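Local coordinates for selenium-binding protein (Sulfolobus tokodaii, PDB 2ECE) that is of unknown function but, as a beta-propeller protein of the selenium-binding protein family, probably binds selenium, at residues Asp71-Ser82 and Glu94-Ser105; Gly146-Ala154 and Gly165-Phe174. All blocks are in the same frame, centred on the assembly; numbering follows the deposited sequence.

How the contacts relate
Each contact pairs neighbouring antiparallel strands within one sheet of the beta propeller, but in two different sheets. Contact 1 joins the edge strand 77-78 to strand 97-101, its centre about 12 Å from that of the chain; contact 2 is the hairpin of strands 150-154 and 165-169, about 17 Å out. Both are largely buried, and their centres lie about 11 Å apart. The sheets meet where F174 packs edge-to-face on F97 and H171 rests against the backbone of N79, while the C81-C145 disulfide ties them covalently. Contact 1 has a short ladder extended by charged and amide side chains; contact 2 relies on a longer backbone ladder with mainly apolar side chains.

Contact 1. Residues Asp71-Ser82 and Glu94-Ser105; sequences DELHHFGWNACS and ERRFLIVPGLRS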
loop_
_atom_site.group_PDB
_atom_site.type_symbol
_atom_site.label_atom_id
_atom_site.label_comp_id
_atom_site.label_asym_id
_atom_site.label_seq_id
_atom_site.Cartn_x
_atom_site.Cartn_y
_atom_site.Cartn_z
ATOM N N ASP A 71 17.647 3.008 0.036
ATOM C CA ASP A 71 16.896 1.808 0.422
ATOM C C ASP A 71 15.620 1.747 -0.415
ATOM O O ASP A 71 15.169 0.670 -0.801
ATOM C CB ASP A 71 16.470 1.869 1.902
ATOM C CG ASP A 71 17.568 1.428 2.868
ATOM O OD1 ASP A 71 18.045 0.275 2.771
ATOM O OD2 ASP A 71 17.938 2.233 3.745
ATOM N N GLU A 72 15.084 2.937 -0.689
ATOM C CA GLU A 72 13.824 3.179 -1.395
ATOM C C GLU A 72 12.725 2.648 -0.488
ATOM O O GLU A 72 12.197 1.554 -0.696
ATOM C CB GLU A 72 13.750 2.510 -2.778
ATOM C CG GLU A 72 12.353 2.620 -3.482
ATOM C CD GLU A 72 12.291 3.609 -4.665
ATOM O OE1 GLU A 72 13.247 3.663 -5.468
ATOM O OE2 GLU A 72 11.267 4.319 -4.809
ATOM N N LEU A 73 12.419 3.416 0.556
ATOM C CA LEU A 73 11.352 3.033 1.475
ATOM C C LEU A 73 10.077 3.108 0.669
ATOM O O LEU A 73 10.000 3.867 -0.315
ATOM C CB LEU A 73 11.266 3.983 2.674
ATOM C CG LEU A 73 12.398 3.887 3.706
ATOM C CD1 LEU A 73 11.935 4.465 5.033
ATOM C CD2 LEU A 73 12.799 2.432 3.903
ATOM N N HIS A 74 9.133 2.234 0.990
ATOM C CA HIS A 74 7.872 2.238 0.254
ATOM C C HIS A 74 6.697 1.845 1.177
ATOM O O HIS A 74 6.073 2.684 1.821
ATOM C CB HIS A 74 8.087 1.206 -0.823
ATOM C CG HIS A 74 7.083 1.199 -1.926
ATOM N ND1 HIS A 74 7.225 1.973 -3.057
ATOM C CD2 HIS A 74 6.004 0.411 -2.143
ATOM C CE1 HIS A 74 6.278 1.659 -3.925
ATOM N NE2 HIS A 74 5.523 0.715 -3.394
ATOM N N HIS A 75 6.624 0.549 1.436
ATOM C CA HIS A 75 5.555 -0.016 2.263
ATOM C C HIS A 75 6.214 -0.575 3.518
ATOM O O HIS A 75 7.385 -0.956 3.487
ATOM C CB HIS A 75 4.817 -1.167 1.532
ATOM C CG HIS A 75 3.721 -0.717 0.606
ATOM N ND1 HIS A 75 3.642 0.565 0.104
ATOM C CD2 HIS A 75 2.672 -1.394 0.073
ATOM C CE1 HIS A 75 2.593 0.660 -0.695
ATOM N NE2 HIS A 75 1.987 -0.514 -0.730
ATOM N N PHE A 76 5.482 -0.585 4.625
ATOM C CA PHE A 76 5.991 -1.145 5.876
ATOM C C PHE A 76 4.827 -1.554 6.774
ATOM O O PHE A 76 3.676 -1.226 6.496
ATOM C CB PHE A 76 6.934 -0.169 6.616
ATOM C CG PHE A 76 6.269 1.081 7.138
ATOM C CD1 PHE A 76 5.906 2.108 6.274
ATOM C CD2 PHE A 76 6.028 1.237 8.504
ATOM C CE1 PHE A 76 5.312 3.279 6.758
ATOM C CE2 PHE A 76 5.432 2.405 9.005
ATOM C CZ PHE A 76 5.074 3.426 8.127
ATOM N N GLY A 77 5.117 -2.279 7.845
ATOM C CA GLY A 77 4.046 -2.710 8.723
ATOM C C GLY A 77 4.510 -3.038 10.123
ATOM O O GLY A 77 5.679 -2.863 10.451
ATOM N N TRP A 78 3.584 -3.508 10.952
ATOM C CA TRP A 78 3.893 -3.865 12.334
ATOM C C TRP A 78 4.325 -5.312 12.483
ATOM O O TRP A 78 3.982 -6.157 11.659
ATOM C CB TRP A 78 2.670 -3.644 13.223
ATOM C CG TRP A 78 2.193 -2.234 13.262
ATOM C CD1 TRP A 78 1.184 -1.687 12.526
ATOM C CD2 TRP A 78 2.670 -1.202 14.126
ATOM N NE1 TRP A 78 0.997 -0.376 12.887
ATOM C CE2 TRP A 78 1.895 -0.052 13.869
ATOM C CE3 TRP A 78 3.679 -1.139 15.098
ATOM C CZ2 TRP A 78 2.095 1.155 14.551
ATOM C CZ3 TRP A 78 3.877 0.065 15.779
ATOM C CH2 TRP A 78 3.086 1.192 15.499
ATOM N N ASN A 79 5.063 -5.594 13.555
ATOM C CA ASN A 79 5.521 -6.950 13.834
ATOM C C ASN A 79 4.320 -7.816 14.222
ATOM O O ASN A 79 4.268 -9.002 13.908
ATOM C CB ASN A 79 6.539 -6.947 14.984
ATOM C CG ASN A 79 5.921 -6.523 16.306
ATOM O OD1 ASN A 79 5.441 -5.398 16.441
ATOM N ND2 ASN A 79 5.926 -7.425 17.285
ATOM N N ALA A 80 3.354 -7.215 14.912
ATOM C CA ALA A 80 2.166 -7.942 15.345
ATOM C C ALA A 80 0.950 -7.033 15.355
ATOM O O ALA A 80 1.064 -5.817 15.522
ATOM C CB ALA A 80 2.384 -8.535 16.746
ATOM N N CYS A 81 -0.221 -7.632 15.179
ATOM C CA CYS A 81 -1.442 -6.858 15.168
ATOM C C CYS A 81 -2.659 -7.676 15.601
ATOM O O CYS A 81 -2.507 -8.714 16.237
ATOM C CB CYS A 81 -1.638 -6.245 13.782
ATOM S SG CYS A 81 -1.632 -7.383 12.359
ATOM N N SER A 82 -3.860 -7.211 15.261
ATOM C CA SER A 82 -5.087 -7.901 15.665
ATOM C C SER A 82 -5.137 -9.396 15.342
ATOM O O SER A 82 -5.833 -10.162 16.016
ATOM C CB SER A 82 -6.305 -7.199 15.057
ATOM O OG SER A 82 -6.437 -5.889 15.588
ATOM N N GLU A 94 3.468 -8.254 20.827
ATOM C CA GLU A 94 2.733 -7.008 20.984
ATOM C C GLU A 94 2.993 -6.100 19.789
ATOM O O GLU A 94 4.011 -6.245 19.117
ATOM C CB GLU A 94 3.166 -6.314 22.285
ATOM C CG GLU A 94 4.656 -5.988 22.363
ATOM C CD GLU A 94 5.077 -5.411 23.713
ATOM O OE1 GLU A 94 4.213 -4.855 24.426
ATOM O OE2 GLU A 94 6.275 -5.500 24.055
ATOM N N ARG A 95 2.066 -5.185 19.508
ATOM C CA ARG A 95 2.248 -4.251 18.398
ATOM C C ARG A 95 3.314 -3.290 18.897
ATOM O O ARG A 95 3.009 -2.288 19.552
ATOM C CB ARG A 95 0.959 -3.482 18.110
ATOM C CG ARG A 95 1.011 -2.649 16.841
ATOM C CD ARG A 95 -0.105 -1.620 16.816
ATOM N NE ARG A 95 -1.445 -2.204 16.846
ATOM C CZ ARG A 95 -2.092 -2.677 15.784
ATOM N NH1 ARG A 95 -1.527 -2.649 14.581
ATOM N NH2 ARG A 95 -3.319 -3.161 15.923
ATOM N N ARG A 96 4.566 -3.589 18.577
ATOM C CA ARG A 96 5.664 -2.777 19.067
ATOM C C ARG A 96 6.667 -2.296 18.031
ATOM O O ARG A 96 7.144 -1.162 18.102
ATOM C CB ARG A 96 6.398 -3.566 20.154
ATOM C CG ARG A 96 7.650 -2.910 20.658
ATOM C CD ARG A 96 8.173 -3.614 21.887
ATOM N NE ARG A 96 9.321 -2.893 22.422
ATOM C CZ ARG A 96 9.937 -3.198 23.555
ATOM N NH1 ARG A 96 9.519 -4.223 24.290
ATOM N NH2 ARG A 96 10.967 -2.466 23.961
ATOM N N PHE A 97 6.982 -3.146 17.063
ATOM C CA PHE A 97 7.976 -2.784 16.065
ATOM C C PHE A 97 7.473 -2.524 14.661
ATOM O O PHE A 97 6.596 -3.229 14.159
ATOM C CB PHE A 97 9.039 -3.879 15.978
ATOM C CG PHE A 97 9.584 -4.303 17.309
ATOM C CD1 PHE A 97 8.975 -5.318 18.035
ATOM C CD2 PHE A 97 10.718 -3.688 17.832
ATOM C CE1 PHE A 97 9.488 -5.719 19.267
ATOM C CE2 PHE A 97 11.240 -4.079 19.063
ATOM C CZ PHE A 97 10.622 -5.099 19.780
ATOM N N LEU A 98 8.040 -1.504 14.029
ATOM C CA LEU A 98 7.710 -1.212 12.645
ATOM C C LEU A 98 8.730 -2.050 11.877
ATOM O O LEU A 98 9.926 -2.019 12.190
ATOM C CB LEU A 98 7.911 0.274 12.317
ATOM C CG LEU A 98 6.963 1.283 12.977
ATOM C CD1 LEU A 98 7.355 2.700 12.543
ATOM C CD2 LEU A 98 5.522 0.981 12.572
ATOM N N ILE A 99 8.247 -2.813 10.902
ATOM C CA ILE A 99 9.080 -3.665 10.056
ATOM C C ILE A 99 9.170 -2.866 8.755
ATOM O O ILE A 99 8.197 -2.791 8.001
ATOM C CB ILE A 99 8.379 -5.022 9.805
ATOM C CG1 ILE A 99 7.962 -5.643 11.140
ATOM C CG2 ILE A 99 9.302 -5.975 9.066
ATOM C CD1 ILE A 99 9.121 -5.933 12.069
ATOM N N VAL A 100 10.338 -2.267 8.510
ATOM C CA VAL A 100 10.558 -1.404 7.351
ATOM C C VAL A 100 11.575 -1.934 6.346
ATOM O O VAL A 100 12.780 -1.876 6.582
ATOM C CB VAL A 100 11.024 -0.009 7.824
ATOM C CG1 VAL A 100 11.145 0.946 6.635
ATOM C CG2 VAL A 100 10.046 0.526 8.870
ATOM N N PRO A 101 11.099 -2.423 5.187
ATOM C CA PRO A 101 12.003 -2.960 4.171
ATOM C C PRO A 101 12.392 -1.960 3.085
ATOM O O PRO A 101 11.702 -0.963 2.857
ATOM C CB PRO A 101 11.198 -4.119 3.601
ATOM C CG PRO A 101 9.819 -3.498 3.526
ATOM C CD PRO A 101 9.700 -2.780 4.878
ATOM N N GLY A 102 13.506 -2.238 2.413
ATOM C CA GLY A 102 13.937 -1.375 1.329
ATOM C C GLY A 102 13.464 -2.011 0.034
ATOM O O GLY A 102 13.853 -3.146 -0.280
ATOM N N LEU A 103 12.619 -1.308 -0.717
ATOM C CA LEU A 103 12.117 -1.853 -1.977
ATOM C C LEU A 103 13.252 -2.008 -3.003
ATOM O O LEU A 103 13.146 -2.810 -3.929
ATOM C CB LEU A 103 11.000 -0.963 -2.539
ATOM C CG LEU A 103 10.342 -1.386 -3.859
ATOM C CD1 LEU A 103 9.795 -2.805 -3.773
ATOM C CD2 LEU A 103 9.221 -0.404 -4.180
ATOM N N ARG A 104 14.327 -1.239 -2.832
ATOM C CA ARG A 104 15.488 -1.324 -3.717
ATOM C C ARG A 104 16.606 -2.166 -3.097
ATOM O O ARG A 104 17.175 -3.039 -3.758
ATOM C CB ARG A 104 16.041 0.076 -4.043
ATOM C CG ARG A 104 15.479 0.714 -5.316
ATOM C CD ARG A 104 16.156 2.047 -5.656
ATOM N NE ARG A 104 15.494 2.718 -6.776
ATOM C CZ ARG A 104 15.749 2.479 -8.061
ATOM N NH1 ARG A 104 16.673 1.588 -8.406
ATOM N NH2 ARG A 104 15.045 3.092 -9.003
ATOM N N SER A 105 16.896 -1.923 -1.820
ATOM C CA SER A 105 17.975 -2.620 -1.118
ATOM C C SER A 105 17.720 -4.032 -0.598
ATOM O O SER A 105 18.661 -4.815 -0.468
ATOM C CB SER A 105 18.445 -1.777 0.065
ATOM O OG SER A 105 17.437 -1.745 1.063
HETATM O O HOH W 1 9.560 0.752 3.286
#
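In one blade of the propeller, the edge strand 77-78 lies antiparallel to strand 97-101: G77 and I99 form the hydrogen-bonded pair, W78 and L98 the non-hydrogen-bonded one. The bond from I99 N to G77 O is short, 2.6 Å, and nearly straight at 177°. Beside it the W78 indole is clamped on both faces. L98 CD2 sits 3.6 Å from the centroid of the six-membered ring of W78, and R95 CG covers the opposite face. R95 then bends at chi3 (-61°), carrying its guanidinium over the five-membered ring as a cation-pi partner, its plane steeply inclined to the indole; D457 takes up the charge by a salt bridge. Past the pair W78-L98, N79 N still bonds F97 O, and the N79 amide adds three more bonds. N79 OD1 accepts from R96 N at 2.9 Å, in the carbonyl plane, and from F97 N at 2.8 Å, well above that plane, while N79 ND2 donates to E94 O at 2.9 Å. Asparagine suits this place because one short group both accepts and donates. At the other end, E72 OE1 meets R104 NE in a 2.8 Å salt bridge, and S105 OG donates to D71 OD1 at 2.7 Å. S403 also bonds E72, and R107 and Y109 bind the D71 carboxylate. With three bonds on its amide, N79 is probably fixed in rotation, and the charges of D71, E72 and R95 are probably balanced by the opposite charges paired with them.

Contact 2. Residues Gly146-Ala154 and Gly165-Phe174; sequences GPDAIYISA and GILMLDHYSF
The beta hairpin of strands 150-154 and 165-169, the middle pair of a four-stranded propeller blade, is zipped by three hydrogen-bonded pairs, I150-L169, I152-L167 and A154-G165, and its side chains interlock on both faces. On one face M168 lies alongside Y151. With CG beside its own backbone N (chi1 -66°), M168 runs across the ring, CG 4.0 Å from the Y151 centroid and SD farther off in an oblique Met-aromatic contact. The chain then turns so that M168 CE reaches the phenol end, 3.6 Å from Y151 OH, and fits against A149 CB at 3.8 Å. A flexible thioether suits this step from flat ring to small methyl. I166 CG2 fills the angle at the ring edge, and Y151 OH donates to D148 OD2 at 2.7 Å. On the opposite face I152 CD1 drops against L169 CD1, 3.9 Å away, and I150 CD1 abuts the edge of the F174 ring. Here I108 and I110 of strand 108-112 cover the apolar surface; F193 lies against the Y151 side. H171 plugs the end of the hairpin: one face of its ring lies over the A149 backbone, which sits toward the ring's rim, and NE2 donates to G146 O at 2.8 Å, in the ring plane. An alanine in place of H171 is likely to leave G146 O without this donor and open a gap above A149. Histidine suits the spot because its flat ring can pack and donate at once. The contact thus rests largely on apolar packing and a regular backbone ladder, with the H171-G146 and Y151-D148 bonds adding polar links at the G146-A149 end.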
loop_
_atom_site.group_PDB
_atom_site.type_symbol
_atom_site.label_atom_id
_atom_site.label_comp_id
_atom_site.label_asym_id
_atom_site.label_seq_id
_atom_site.Cartn_x
_atom_site.Cartn_y
_atom_site.Cartn_z
ATOM N N GLY A 146 1.090 -11.561 10.625
ATOM C CA GLY A 146 0.230 -12.730 10.687
ATOM C C GLY A 146 0.211 -13.307 12.091
ATOM O O GLY A 146 0.978 -12.865 12.949
ATOM N N PRO A 147 -0.659 -14.289 12.365
ATOM C CA PRO A 147 -0.744 -14.904 13.692
ATOM C C PRO A 147 0.529 -15.677 14.017
ATOM O O PRO A 147 1.031 -15.651 15.142
ATOM C CB PRO A 147 -1.929 -15.865 13.562
ATOM C CG PRO A 147 -2.710 -15.340 12.381
ATOM C CD PRO A 147 -1.623 -14.910 11.441
ATOM N N ASP A 148 1.031 -16.358 12.994
ATOM C CA ASP A 148 2.199 -17.221 13.084
ATOM C C ASP A 148 3.552 -16.608 12.750
ATOM O O ASP A 148 4.575 -17.083 13.237
ATOM C CB ASP A 148 1.958 -18.436 12.193
ATOM C CG ASP A 148 1.695 -18.050 10.748
ATOM O OD1 ASP A 148 1.276 -16.895 10.501
ATOM O OD2 ASP A 148 1.893 -18.901 9.859
ATOM N N ALA A 149 3.575 -15.572 11.917
ATOM C CA ALA A 149 4.848 -14.948 11.549
ATOM C C ALA A 149 4.628 -13.613 10.847
ATOM O O ALA A 149 3.498 -13.152 10.719
ATOM C CB ALA A 149 5.647 -15.890 10.640
ATOM N N ILE A 150 5.718 -12.994 10.407
ATOM C CA ILE A 150 5.645 -11.725 9.697
ATOM C C ILE A 150 5.888 -12.076 8.234
ATOM O O ILE A 150 6.867 -12.747 7.912
ATOM C CB ILE A 150 6.727 -10.742 10.192
ATOM C CG1 ILE A 150 6.506 -10.427 11.673
ATOM C CG2 ILE A 150 6.680 -9.461 9.372
ATOM C CD1 ILE A 150 7.690 -9.735 12.313
ATOM N N TYR A 151 4.995 -11.637 7.356
ATOM C CA TYR A 151 5.100 -11.939 5.934
ATOM C C TYR A 151 5.469 -10.704 5.124
ATOM O O TYR A 151 4.918 -9.626 5.342
ATOM C CB TYR A 151 3.766 -12.492 5.411
ATOM C CG TYR A 151 3.331 -13.812 6.007
ATOM C CD1 TYR A 151 3.080 -13.943 7.377
ATOM C CD2 TYR A 151 3.135 -14.928 5.191
ATOM C CE1 TYR A 151 2.641 -15.157 7.914
ATOM C CE2 TYR A 151 2.699 -16.140 5.713
ATOM C CZ TYR A 151 2.451 -16.250 7.074
ATOM O OH TYR A 151 2.010 -17.451 7.588
ATOM N N ILE A 152 6.382 -10.875 4.171
ATOM C CA ILE A 152 6.834 -9.771 3.335
ATOM C C ILE A 152 6.932 -10.211 1.886
ATOM O O ILE A 152 7.565 -11.215 1.585
ATOM C CB ILE A 152 8.231 -9.268 3.779
ATOM C CG1 ILE A 152 8.213 -8.939 5.278
ATOM C CG2 ILE A 152 8.624 -8.043 2.965
ATOM C CD1 ILE A 152 9.562 -8.553 5.842
ATOM N N SER A 153 6.311 -9.460 0.982
ATOM C CA SER A 153 6.371 -9.815 -0.428
ATOM C C SER A 153 7.638 -9.242 -1.063
ATOM O O SER A 153 8.215 -8.275 -0.562
ATOM C CB SER A 153 5.134 -9.294 -1.161
ATOM O OG SER A 153 5.103 -7.880 -1.161
ATOM N N ALA A 154 8.073 -9.854 -2.161
ATOM C CA ALA A 154 9.273 -9.413 -2.867
ATOM C C ALA A 154 9.033 -9.485 -4.374
ATOM O O ALA A 154 8.418 -10.427 -4.870
ATOM C CB ALA A 154 10.472 -10.286 -2.465
ATOM N N GLY A 165 7.925 -13.346 -4.783
ATOM C CA GLY A 165 7.042 -14.072 -3.892
ATOM C C GLY A 165 6.954 -13.507 -2.496
ATOM O O GLY A 165 7.112 -12.311 -2.296
ATOM N N ILE A 166 6.709 -14.384 -1.531
ATOM C CA ILE A 166 6.555 -13.977 -0.144
ATOM C C ILE A 166 7.500 -14.730 0.786
ATOM O O ILE A 166 7.602 -15.958 0.726
ATOM C CB ILE A 166 5.101 -14.228 0.325
ATOM C CG1 ILE A 166 4.133 -13.462 -0.583
ATOM C CG2 ILE A 166 4.938 -13.828 1.786
ATOM C CD1 ILE A 166 2.689 -13.941 -0.493
ATOM N N LEU A 167 8.194 -13.987 1.641
ATOM C CA LEU A 167 9.096 -14.599 2.609
ATOM C C LEU A 167 8.507 -14.344 3.984
ATOM O O LEU A 167 7.611 -13.511 4.142
ATOM C CB LEU A 167 10.500 -13.993 2.533
ATOM C CG LEU A 167 10.648 -12.517 2.903
ATOM C CD1 LEU A 167 11.712 -12.361 3.978
ATOM C CD2 LEU A 167 11.018 -11.724 1.664
ATOM N N MET A 168 9.019 -15.057 4.980
ATOM C CA MET A 168 8.535 -14.916 6.342
ATOM C C MET A 168 9.671 -14.575 7.292
ATOM O O MET A 168 10.829 -14.934 7.050
ATOM C CB MET A 168 7.869 -16.216 6.785
ATOM C CG MET A 168 6.594 -16.550 6.024
ATOM S SD MET A 168 6.211 -18.299 6.117
ATOM C CE MET A 168 5.517 -18.437 7.767
ATOM N N LEU A 169 9.331 -13.857 8.358
ATOM C CA LEU A 169 10.297 -13.477 9.385
ATOM C C LEU A 169 9.757 -14.029 10.690
ATOM O O LEU A 169 8.544 -14.005 10.930
ATOM C CB LEU A 169 10.407 -11.962 9.548
ATOM C CG LEU A 169 10.964 -11.002 8.506
ATOM C CD1 LEU A 169 11.129 -9.644 9.201
ATOM C CD2 LEU A 169 12.297 -11.484 7.957
ATOM N N ASP A 170 10.660 -14.508 11.537
ATOM C CA ASP A 170 10.282 -15.063 12.824
ATOM C C ASP A 170 9.728 -13.967 13.739
ATOM O O ASP A 170 10.311 -12.885 13.834
ATOM C CB ASP A 170 11.507 -15.698 13.467
ATOM C CG ASP A 170 11.167 -16.456 14.711
ATOM O OD1 ASP A 170 10.869 -17.665 14.603
ATOM O OD2 ASP A 170 11.181 -15.834 15.794
ATOM N N HIS A 171 8.617 -14.254 14.416
ATOM C CA HIS A 171 7.977 -13.290 15.321
ATOM C C HIS A 171 8.841 -12.844 16.496
ATOM O O HIS A 171 8.626 -11.764 17.053
ATOM C CB HIS A 171 6.690 -13.872 15.912
ATOM C CG HIS A 171 5.440 -13.434 15.216
ATOM N ND1 HIS A 171 5.186 -12.118 14.897
ATOM C CD2 HIS A 171 4.349 -14.134 14.829
ATOM C CE1 HIS A 171 3.990 -12.026 14.342
ATOM N NE2 HIS A 171 3.461 -13.235 14.288
ATOM N N TYR A 172 9.807 -13.673 16.879
ATOM C CA TYR A 172 10.647 -13.361 18.029
ATOM C C TYR A 172 12.033 -12.815 17.728
ATOM O O TYR A 172 12.460 -11.839 18.343
ATOM C CB TYR A 172 10.749 -14.599 18.920
ATOM C CG TYR A 172 9.394 -15.110 19.340
ATOM C CD1 TYR A 172 8.844 -16.253 18.761
ATOM C CD2 TYR A 172 8.635 -14.419 20.285
ATOM C CE1 TYR A 172 7.568 -16.698 19.115
ATOM C CE2 TYR A 172 7.360 -14.850 20.642
ATOM C CZ TYR A 172 6.832 -15.989 20.057
ATOM O OH TYR A 172 5.576 -16.419 20.423
ATOM N N SER A 173 12.732 -13.426 16.778
ATOM C CA SER A 173 14.074 -12.978 16.433
ATOM C C SER A 173 14.053 -11.979 15.289
ATOM O O SER A 173 15.004 -11.216 15.102
ATOM C CB SER A 173 14.938 -14.174 16.043
ATOM O OG SER A 173 14.433 -14.795 14.872
ATOM N N PHE A 174 12.958 -11.988 14.532
ATOM C CA PHE A 174 12.800 -11.108 13.382
ATOM C C PHE A 174 13.759 -11.533 12.278
ATOM O O PHE A 174 13.978 -10.795 11.321
ATOM C CB PHE A 174 13.074 -9.648 13.763
ATOM C CG PHE A 174 12.109 -9.093 14.771
ATOM C CD1 PHE A 174 12.569 -8.516 15.948
ATOM C CD2 PHE A 174 10.737 -9.161 14.552
ATOM C CE1 PHE A 174 11.676 -8.017 16.893
ATOM C CE2 PHE A 174 9.837 -8.665 15.489
ATOM C CZ PHE A 174 10.306 -8.094 16.660
HETATM O O HOH W 2 7.164 -16.916 13.894
#